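Local coordinates for protein Adp-heptose LPS heptosyltransferase II (Escherichia coli, PDB 1PSW) that transfers the second heptose from ADP-L-glycero-beta-D-manno-heptose to heptosyl-Kdo2-lipid A during assembly of the lipopolysaccharide inner core, at residues 215-229 with 239-251. Numbering follows the deposited sequence.
Sequences QVVLFGSAKDHEAGN and QQAWCRNLAGETQ
V216 pairs with C243, V217 with R244 and L218 with N245 in parallel strands 215-218 and 243-245, whose axes approach to 4.7 Å, their directions differing by 11°. The ladder starts at V216 N, which donates to W242 O at 2.7 Å, and continues through R244 N to V216 O, L218 N to R244 O and L246 N to L218 O. Past the strands, G248 N still reaches G220 O.

On one face of the sheet, L218 CD1 and V216 CG1 both touch C243 SG, while L218 crosses N245 at about a right angle. On the other face, V217 CG1 meets L246 CD1 at 3.5 Å. At the strand start, W242 CE3 rests against Q215 CB, and R180 adds a cation-pi contact to the indole.

N245 ties the edge strand to helix 225-232. Its chi1 of -179° sets CG opposite the backbone N and carries the amide across to the helix, where ND2 donates to H225 O on a lone pair at 3.1 Å and also to N229 OD1, above that amide's plane. N245 OD1 turns back to take A247 N, an Asx turn. The H225 ring lies nearly parallel to this amide, 15° between planes, with N245 ND2 over one face, and H225 ND1 donates to A247 O at 3.0 Å. With an alanine here in place of N245, H225 O and N229 OD1 would probably lose the amide donor, A247 N its Asx acceptor, and a gap would open beside G228, whose CA packs 3.8 Å from N245 OD1.

A water joins G220 N, L246 O and T250 OG1, knitting the two loops together. In this Rossmann-like GT-B domain the N245 amide works at both ends, ND2 to the helix and OD1 to its own loop, which probably fixes its rotation, while the H225 imidazole holds the loop after the edge strand.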
ATOM      1  N   GLN A 215      -0.483  -8.879  22.278  1.00 20.66           N
ATOM      2  CA  GLN A 215      -1.800  -8.262  22.202  1.00 21.40           C
ATOM      3  C   GLN A 215      -2.008  -8.102  20.697  1.00 20.56           C
ATOM      4  O   GLN A 215      -1.039  -8.020  19.941  1.00 19.49           O
ATOM      5  CB  GLN A 215      -1.854  -6.909  22.918  1.00 23.68           C
ATOM      6  CG  GLN A 215      -1.005  -5.798  22.323  1.00 23.20           C
ATOM      7  CD  GLN A 215      -1.272  -4.466  23.002  1.00 25.37           C
ATOM      8  OE1 GLN A 215      -2.385  -3.941  22.935  1.00 27.45           O
ATOM      9  NE2 GLN A 215      -0.259  -3.919  23.667  1.00 22.53           N
ATOM     10  N   VAL A 216      -3.260  -8.069  20.261  1.00 19.83           N
ATOM     11  CA  VAL A 216      -3.563  -7.968  18.839  1.00 18.88           C
ATOM     12  C   VAL A 216      -4.291  -6.673  18.498  1.00 19.49           C
ATOM     13  O   VAL A 216      -5.081  -6.154  19.291  1.00 19.20           O
ATOM     14  CB  VAL A 216      -4.418  -9.196  18.397  1.00 18.90           C
ATOM     15  CG1 VAL A 216      -4.854  -9.067  16.943  1.00 18.43           C
ATOM     16  CG2 VAL A 216      -3.604 -10.469  18.598  1.00 19.72           C
ATOM     17  N   VAL A 217      -3.989  -6.141  17.319  1.00 17.29           N
ATOM     18  CA  VAL A 217      -4.616  -4.925  16.835  1.00 17.58           C
ATOM     19  C   VAL A 217      -5.065  -5.196  15.408  1.00 16.55           C
ATOM     20  O   VAL A 217      -4.288  -5.685  14.590  1.00 16.56           O
ATOM     21  CB  VAL A 217      -3.625  -3.733  16.840  1.00 18.96           C
ATOM     22  CG1 VAL A 217      -4.326  -2.466  16.362  1.00 18.52           C
ATOM     23  CG2 VAL A 217      -3.048  -3.533  18.234  1.00 22.45           C
ATOM     24  N   LEU A 218      -6.319  -4.870  15.115  1.00 16.47           N
ATOM     25  CA  LEU A 218      -6.900  -5.093  13.789  1.00 17.40           C
ATOM     26  C   LEU A 218      -6.937  -3.775  13.032  1.00 17.48           C
ATOM     27  O   LEU A 218      -7.481  -2.793  13.533  1.00 18.93           O
ATOM     28  CB  LEU A 218      -8.329  -5.637  13.933  1.00 17.37           C
ATOM     29  CG  LEU A 218      -8.501  -6.751  14.975  1.00 19.87           C
ATOM     30  CD1 LEU A 218      -9.977  -7.083  15.188  1.00 19.73           C
ATOM     31  CD2 LEU A 218      -7.732  -7.993  14.517  1.00 17.53           C
ATOM     32  N   PHE A 219      -6.355  -3.758  11.833  1.00 17.25           N
ATOM     33  CA  PHE A 219      -6.323  -2.557  11.000  1.00 17.01           C
ATOM     34  C   PHE A 219      -7.206  -2.747   9.778  1.00 17.89           C
ATOM     35  O   PHE A 219      -7.360  -3.867   9.285  1.00 16.51           O
ATOM     36  CB  PHE A 219      -4.901  -2.254  10.510  1.00 16.67           C
ATOM     37  CG  PHE A 219      -3.917  -1.980  11.606  1.00 18.60           C
ATOM     38  CD1 PHE A 219      -3.972  -0.794  12.325  1.00 18.17           C
ATOM     39  CD2 PHE A 219      -2.915  -2.904  11.903  1.00 18.42           C
ATOM     40  CE1 PHE A 219      -3.042  -0.528  13.327  1.00 17.68           C
ATOM     41  CE2 PHE A 219      -1.979  -2.650  12.901  1.00 18.65           C
ATOM     42  CZ  PHE A 219      -2.043  -1.460  13.613  1.00 18.04           C
ATOM     43  N   GLY A 220      -7.772  -1.653   9.279  1.00 17.47           N
ATOM     44  CA  GLY A 220      -8.624  -1.736   8.104  1.00 19.06           C
ATOM     45  C   GLY A 220      -9.417  -0.462   7.892  1.00 20.23           C
ATOM     46  O   GLY A 220      -9.265   0.503   8.640  1.00 21.56           O
ATOM     47  N   SER A 221     -10.262  -0.451   6.868  1.00 22.60           N
ATOM     48  CA  SER A 221     -11.085   0.716   6.572  1.00 22.72           C
ATOM     49  C   SER A 221     -12.408   0.605   7.317  1.00 22.61           C
ATOM     50  O   SER A 221     -12.661  -0.385   8.005  1.00 21.26           O
ATOM     51  CB  SER A 221     -11.357   0.804   5.071  1.00 24.02           C
ATOM     52  OG  SER A 221     -12.070  -0.337   4.639  1.00 25.68           O
ATOM     53  N   ALA A 222     -13.253   1.621   7.175  1.00 23.36           N
ATOM     54  CA  ALA A 222     -14.558   1.624   7.827  1.00 25.41           C
ATOM     55  C   ALA A 222     -15.332   0.370   7.435  1.00 25.24           C
ATOM     56  O   ALA A 222     -16.092  -0.186   8.233  1.00 27.12           O
ATOM     57  CB  ALA A 222     -15.346   2.876   7.422  1.00 26.07           C
ATOM     58  N   LYS A 223     -15.137  -0.067   6.198  1.00 27.33           N
ATOM     59  CA  LYS A 223     -15.809  -1.255   5.687  1.00 30.16           C
ATOM     60  C   LYS A 223     -15.372  -2.538   6.395  1.00 29.95           C
ATOM     61  O   LYS A 223     -16.148  -3.486   6.500  1.00 29.54           O
ATOM     62  CB  LYS A 223     -15.564  -1.372   4.181  1.00 33.70           C
ATOM     63  CG  LYS A 223     -16.331  -0.334   3.370  1.00 39.86           C
ATOM     64  CD  LYS A 223     -15.775  -0.188   1.962  1.00 42.97           C
ATOM     65  CE  LYS A 223     -14.374   0.416   1.986  1.00 46.83           C
ATOM     66  NZ  LYS A 223     -13.897   0.775   0.622  1.00 47.83           N
ATOM     67  N   ASP A 224     -14.134  -2.562   6.883  1.00 28.09           N
ATOM     68  CA  ASP A 224     -13.602  -3.736   7.572  1.00 26.16           C
ATOM     69  C   ASP A 224     -13.976  -3.784   9.046  1.00 24.11           C
ATOM     70  O   ASP A 224     -13.664  -4.752   9.726  1.00 23.59           O
ATOM     71  CB  ASP A 224     -12.069  -3.785   7.462  1.00 26.20           C
ATOM     72  CG  ASP A 224     -11.585  -3.850   6.024  1.00 28.70           C
ATOM     73  OD1 ASP A 224     -12.166  -4.621   5.227  1.00 29.41           O
ATOM     74  OD2 ASP A 224     -10.610  -3.143   5.687  1.00 29.45           O
ATOM     75  N   HIS A 225     -14.640  -2.747   9.544  1.00 24.17           N
ATOM     76  CA  HIS A 225     -15.004  -2.695  10.958  1.00 24.54           C
ATOM     77  C   HIS A 225     -15.842  -3.881  11.429  1.00 24.64           C
ATOM     78  O   HIS A 225     -15.566  -4.458  12.479  1.00 22.69           O
ATOM     79  CB  HIS A 225     -15.750  -1.403  11.278  1.00 24.73           C
ATOM     80  CG  HIS A 225     -15.972  -1.194  12.741  1.00 25.30           C
ATOM     81  ND1 HIS A 225     -14.943  -0.906  13.614  1.00 26.87           N
ATOM     82  CD2 HIS A 225     -17.090  -1.290  13.500  1.00 27.44           C
ATOM     83  CE1 HIS A 225     -15.417  -0.836  14.844  1.00 27.11           C
ATOM     84  NE2 HIS A 225     -16.718  -1.066  14.803  1.00 27.35           N
ATOM     85  N   GLU A 226     -16.871  -4.227  10.660  1.00 25.41           N
ATOM     86  CA  GLU A 226     -17.730  -5.350  11.014  1.00 27.67           C
ATOM     87  C   GLU A 226     -16.894  -6.632  11.041  1.00 26.74           C
ATOM     88  O   GLU A 226     -17.090  -7.496  11.895  1.00 25.54           O
ATOM     89  CB  GLU A 226     -18.892  -5.482  10.016  1.00 31.68           C
ATOM     90  CG  GLU A 226     -18.455  -5.568   8.563  1.00 41.04           C
ATOM     91  CD  GLU A 226     -19.611  -5.822   7.600  1.00 44.52           C
ATOM     92  OE1 GLU A 226     -19.349  -6.039   6.397  1.00 46.78           O
ATOM     93  OE2 GLU A 226     -20.780  -5.801   8.042  1.00 47.37           O
ATOM     94  N   ALA A 227     -15.951  -6.749  10.113  1.00 24.75           N
ATOM     95  CA  ALA A 227     -15.097  -7.929  10.077  1.00 24.35           C
ATOM     96  C   ALA A 227     -14.293  -7.988  11.373  1.00 23.47           C
ATOM     97  O   ALA A 227     -14.129  -9.055  11.966  1.00 22.79           O
ATOM     98  CB  ALA A 227     -14.165  -7.876   8.877  1.00 24.69           C
ATOM     99  N   GLY A 228     -13.808  -6.832  11.817  1.00 22.03           N
ATOM    100  CA  GLY A 228     -13.044  -6.775  13.047  1.00 21.99           C
ATOM    101  C   GLY A 228     -13.879  -7.185  14.244  1.00 22.96           C
ATOM    102  O   GLY A 228     -13.388  -7.852  15.153  1.00 20.95           O
ATOM    103  N   ASN A 229     -15.144  -6.775  14.252  1.00 23.13           N
ATOM    104  CA  ASN A 229     -16.042  -7.119  15.347  1.00 24.53           C
ATOM    105  C   ASN A 229     -16.385  -8.607  15.359  1.00 23.89           C
ATOM    106  O   ASN A 229     -16.539  -9.192  16.425  1.00 24.59           O
ATOM    107  CB  ASN A 229     -17.335  -6.298  15.266  1.00 27.13           C
ATOM    108  CG  ASN A 229     -17.199  -4.914  15.891  1.00 29.98           C
ATOM    109  OD1 ASN A 229     -16.234  -4.626  16.604  1.00 31.31           O
ATOM    110  ND2 ASN A 229     -18.183  -4.056  15.639  1.00 30.54           N
ATOM    111  N   GLN A 239      -9.554 -12.482  26.657  1.00 33.16           N
ATOM    112  CA  GLN A 239      -8.835 -12.303  25.399  1.00 31.89           C
ATOM    113  C   GLN A 239      -9.211 -10.990  24.719  1.00 30.08           C
ATOM    114  O   GLN A 239      -8.357 -10.314  24.152  1.00 27.99           O
ATOM    115  CB  GLN A 239      -9.116 -13.482  24.459  1.00 30.62           C
ATOM    116  CG  GLN A 239      -8.767 -14.838  25.071  1.00 32.16           C
ATOM    117  CD  GLN A 239      -9.309 -16.008  24.267  1.00 30.20           C
ATOM    118  OE1 GLN A 239     -10.461 -15.991  23.821  1.00 30.88           O
ATOM    119  NE2 GLN A 239      -8.496 -17.042  24.104  1.00 29.29           N
ATOM    120  N   GLN A 240     -10.488 -10.626  24.779  1.00 30.62           N
ATOM    121  CA  GLN A 240     -10.942  -9.384  24.157  1.00 31.97           C
ATOM    122  C   GLN A 240     -10.238  -8.160  24.732  1.00 31.16           C
ATOM    123  O   GLN A 240     -10.155  -7.116  24.082  1.00 31.44           O
ATOM    124  CB  GLN A 240     -12.452  -9.226  24.319  1.00 32.22           C
ATOM    125  CG  GLN A 240     -13.263 -10.200  23.482  1.00 34.49           C
ATOM    126  CD  GLN A 240     -14.751  -9.912  23.532  1.00 36.61           C
ATOM    127  OE1 GLN A 240     -15.550 -10.569  22.867  1.00 39.41           O
ATOM    128  NE2 GLN A 240     -15.130  -8.922  24.329  1.00 39.98           N
ATOM    129  N   ALA A 241      -9.735  -8.290  25.954  1.00 30.48           N
ATOM    130  CA  ALA A 241      -9.032  -7.193  26.612  1.00 31.29           C
ATOM    131  C   ALA A 241      -7.679  -6.955  25.950  1.00 30.91           C
ATOM    132  O   ALA A 241      -7.044  -5.919  26.162  1.00 31.14           O
ATOM    133  CB  ALA A 241      -8.835  -7.513  28.088  1.00 30.91           C
ATOM    134  N   TRP A 242      -7.247  -7.925  25.150  1.00 28.74           N
ATOM    135  CA  TRP A 242      -5.968  -7.840  24.457  1.00 26.35           C
ATOM    136  C   TRP A 242      -6.110  -7.840  22.938  1.00 25.09           C
ATOM    137  O   TRP A 242      -5.173  -8.186  22.217  1.00 23.69           O
ATOM    138  CB  TRP A 242      -5.063  -8.994  24.888  1.00 26.58           C
ATOM    139  CG  TRP A 242      -4.610  -8.897  26.313  1.00 28.95           C
ATOM    140  CD1 TRP A 242      -4.849  -9.794  27.319  1.00 28.60           C
ATOM    141  CD2 TRP A 242      -3.791  -7.868  26.880  1.00 29.04           C
ATOM    142  NE1 TRP A 242      -4.221  -9.389  28.474  1.00 30.81           N
ATOM    143  CE2 TRP A 242      -3.566  -8.210  28.233  1.00 29.43           C
ATOM    144  CE3 TRP A 242      -3.221  -6.690  26.375  1.00 28.37           C
ATOM    145  CZ2 TRP A 242      -2.796  -7.418  29.087  1.00 29.55           C
ATOM    146  CZ3 TRP A 242      -2.452  -5.900  27.227  1.00 29.40           C
ATOM    147  CH2 TRP A 242      -2.248  -6.271  28.569  1.00 29.51           C
ATOM    148  N   CYS A 243      -7.286  -7.456  22.456  1.00 23.82           N
ATOM    149  CA  CYS A 243      -7.538  -7.385  21.021  1.00 25.23           C
ATOM    150  C   CYS A 243      -8.343  -6.120  20.729  1.00 26.28           C
ATOM    151  O   CYS A 243      -9.483  -5.985  21.166  1.00 26.79           O
ATOM    152  CB  CYS A 243      -8.302  -8.621  20.525  1.00 24.91           C
ATOM    153  SG  CYS A 243      -8.543  -8.626  18.719  1.00 29.67           S
ATOM    154  N   ARG A 244      -7.739  -5.194  19.990  1.00 24.19           N
ATOM    155  CA  ARG A 244      -8.386  -3.931  19.655  1.00 23.73           C
ATOM    156  C   ARG A 244      -8.726  -3.808  18.174  1.00 23.32           C
ATOM    157  O   ARG A 244      -7.881  -4.039  17.306  1.00 22.35           O
ATOM    158  CB  ARG A 244      -7.483  -2.767  20.073  1.00 25.95           C
ATOM    159  CG  ARG A 244      -8.063  -1.386  19.820  1.00 28.63           C
ATOM    160  CD  ARG A 244      -8.165  -0.585  21.110  1.00 32.79           C
ATOM    161  NE  ARG A 244      -8.402   0.838  20.864  1.00 34.83           N
ATOM    162  CZ  ARG A 244      -9.537   1.344  20.392  1.00 36.57           C
ATOM    163  NH1 ARG A 244     -10.558   0.543  20.113  1.00 37.22           N
ATOM    164  NH2 ARG A 244      -9.648   2.652  20.190  1.00 36.42           N
ATOM    165  N   ASN A 245      -9.973  -3.440  17.900  1.00 21.98           N
ATOM    166  CA  ASN A 245     -10.441  -3.263  16.532  1.00 21.42           C
ATOM    167  C   ASN A 245     -10.301  -1.794  16.125  1.00 21.10           C
ATOM    168  O   ASN A 245     -11.104  -0.956  16.530  1.00 21.84           O
ATOM    169  CB  ASN A 245     -11.907  -3.712  16.420  1.00 21.77           C
ATOM    170  CG  ASN A 245     -12.464  -3.577  15.011  1.00 23.08           C
ATOM    171  OD1 ASN A 245     -11.725  -3.339  14.053  1.00 21.26           O
ATOM    172  ND2 ASN A 245     -13.779  -3.739  14.878  1.00 23.48           N
ATOM    173  N   LEU A 246      -9.281  -1.481  15.330  1.00 20.80           N
ATOM    174  CA  LEU A 246      -9.071  -0.111  14.882  1.00 18.80           C
ATOM    175  C   LEU A 246      -9.507   0.086  13.426  1.00 19.73           C
ATOM    176  O   LEU A 246      -9.251   1.131  12.835  1.00 20.34           O
ATOM    177  CB  LEU A 246      -7.599   0.294  15.059  1.00 20.16           C
ATOM    178  CG  LEU A 246      -7.068   0.315  16.500  1.00 20.16           C
ATOM    179  CD1 LEU A 246      -5.625   0.792  16.523  1.00 21.39           C
ATOM    180  CD2 LEU A 246      -7.944   1.223  17.353  1.00 21.07           C
ATOM    181  N   ALA A 247     -10.167  -0.911  12.841  1.00 19.90           N
ATOM    182  CA  ALA A 247     -10.626  -0.768  11.458  1.00 21.86           C
ATOM    183  C   ALA A 247     -11.635   0.384  11.393  1.00 22.16           C
ATOM    184  O   ALA A 247     -12.642   0.370  12.102  1.00 24.55           O
ATOM    185  CB  ALA A 247     -11.277  -2.068  10.969  1.00 21.19           C
ATOM    186  N   GLY A 248     -11.342   1.374  10.552  1.00 23.37           N
ATOM    187  CA  GLY A 248     -12.212   2.529  10.403  1.00 23.76           C
ATOM    188  C   GLY A 248     -11.995   3.625  11.435  1.00 23.49           C
ATOM    189  O   GLY A 248     -12.634   4.675  11.374  1.00 24.74           O
ATOM    190  N   GLU A 249     -11.083   3.394  12.375  1.00 23.01           N
ATOM    191  CA  GLU A 249     -10.797   4.354  13.442  1.00 25.57           C
ATOM    192  C   GLU A 249      -9.575   5.240  13.204  1.00 24.40           C
ATOM    193  O   GLU A 249      -9.396   6.262  13.869  1.00 24.29           O
ATOM    194  CB  GLU A 249     -10.608   3.592  14.755  1.00 28.19           C
ATOM    195  CG  GLU A 249     -11.904   3.113  15.369  1.00 36.71           C
ATOM    196  CD  GLU A 249     -12.613   4.214  16.130  1.00 39.55           C
ATOM    197  OE1 GLU A 249     -12.159   4.546  17.248  1.00 42.99           O
ATOM    198  OE2 GLU A 249     -13.614   4.751  15.606  1.00 42.14           O
ATOM    199  N   THR A 250      -8.742   4.846  12.251  1.00 24.22           N
ATOM    200  CA  THR A 250      -7.511   5.562  11.951  1.00 22.67           C
ATOM    201  C   THR A 250      -7.472   6.175  10.558  1.00 22.86           C
ATOM    202  O   THR A 250      -8.181   5.735   9.650  1.00 21.25           O
ATOM    203  CB  THR A 250      -6.313   4.602  12.003  1.00 23.51           C
ATOM    204  OG1 THR A 250      -6.411   3.690  10.899  1.00 21.23           O
ATOM    205  CG2 THR A 250      -6.307   3.795  13.301  1.00 22.77           C
ATOM    206  N   GLN A 251      -6.623   7.189  10.401  1.00 22.05           N
ATOM    207  CA  GLN A 251      -6.386   7.818   9.107  1.00 20.71           C
ATOM    208  C   GLN A 251      -5.129   7.066   8.660  1.00 20.41           C
ATOM    209  O   GLN A 251      -4.431   6.494   9.503  1.00 19.06           O
ATOM    210  CB  GLN A 251      -6.090   9.313   9.272  1.00 23.17           C
ATOM    211  CG  GLN A 251      -7.315  10.157   9.610  1.00 23.21           C
ATOM    212  CD  GLN A 251      -8.363  10.109   8.513  1.00 28.65           C
ATOM    213  OE1 GLN A 251      -8.126  10.551   7.393  1.00 31.41           O
ATOM    214  NE2 GLN A 251      -9.526   9.560   8.832  1.00 33.08           N
TER
HETATM  215  O   HOH W   1      -9.462   3.430   9.112  1.00 21.07           O
HETATM  216  O   HOH W   2      -7.014   0.646  11.014  1.00 26.37           O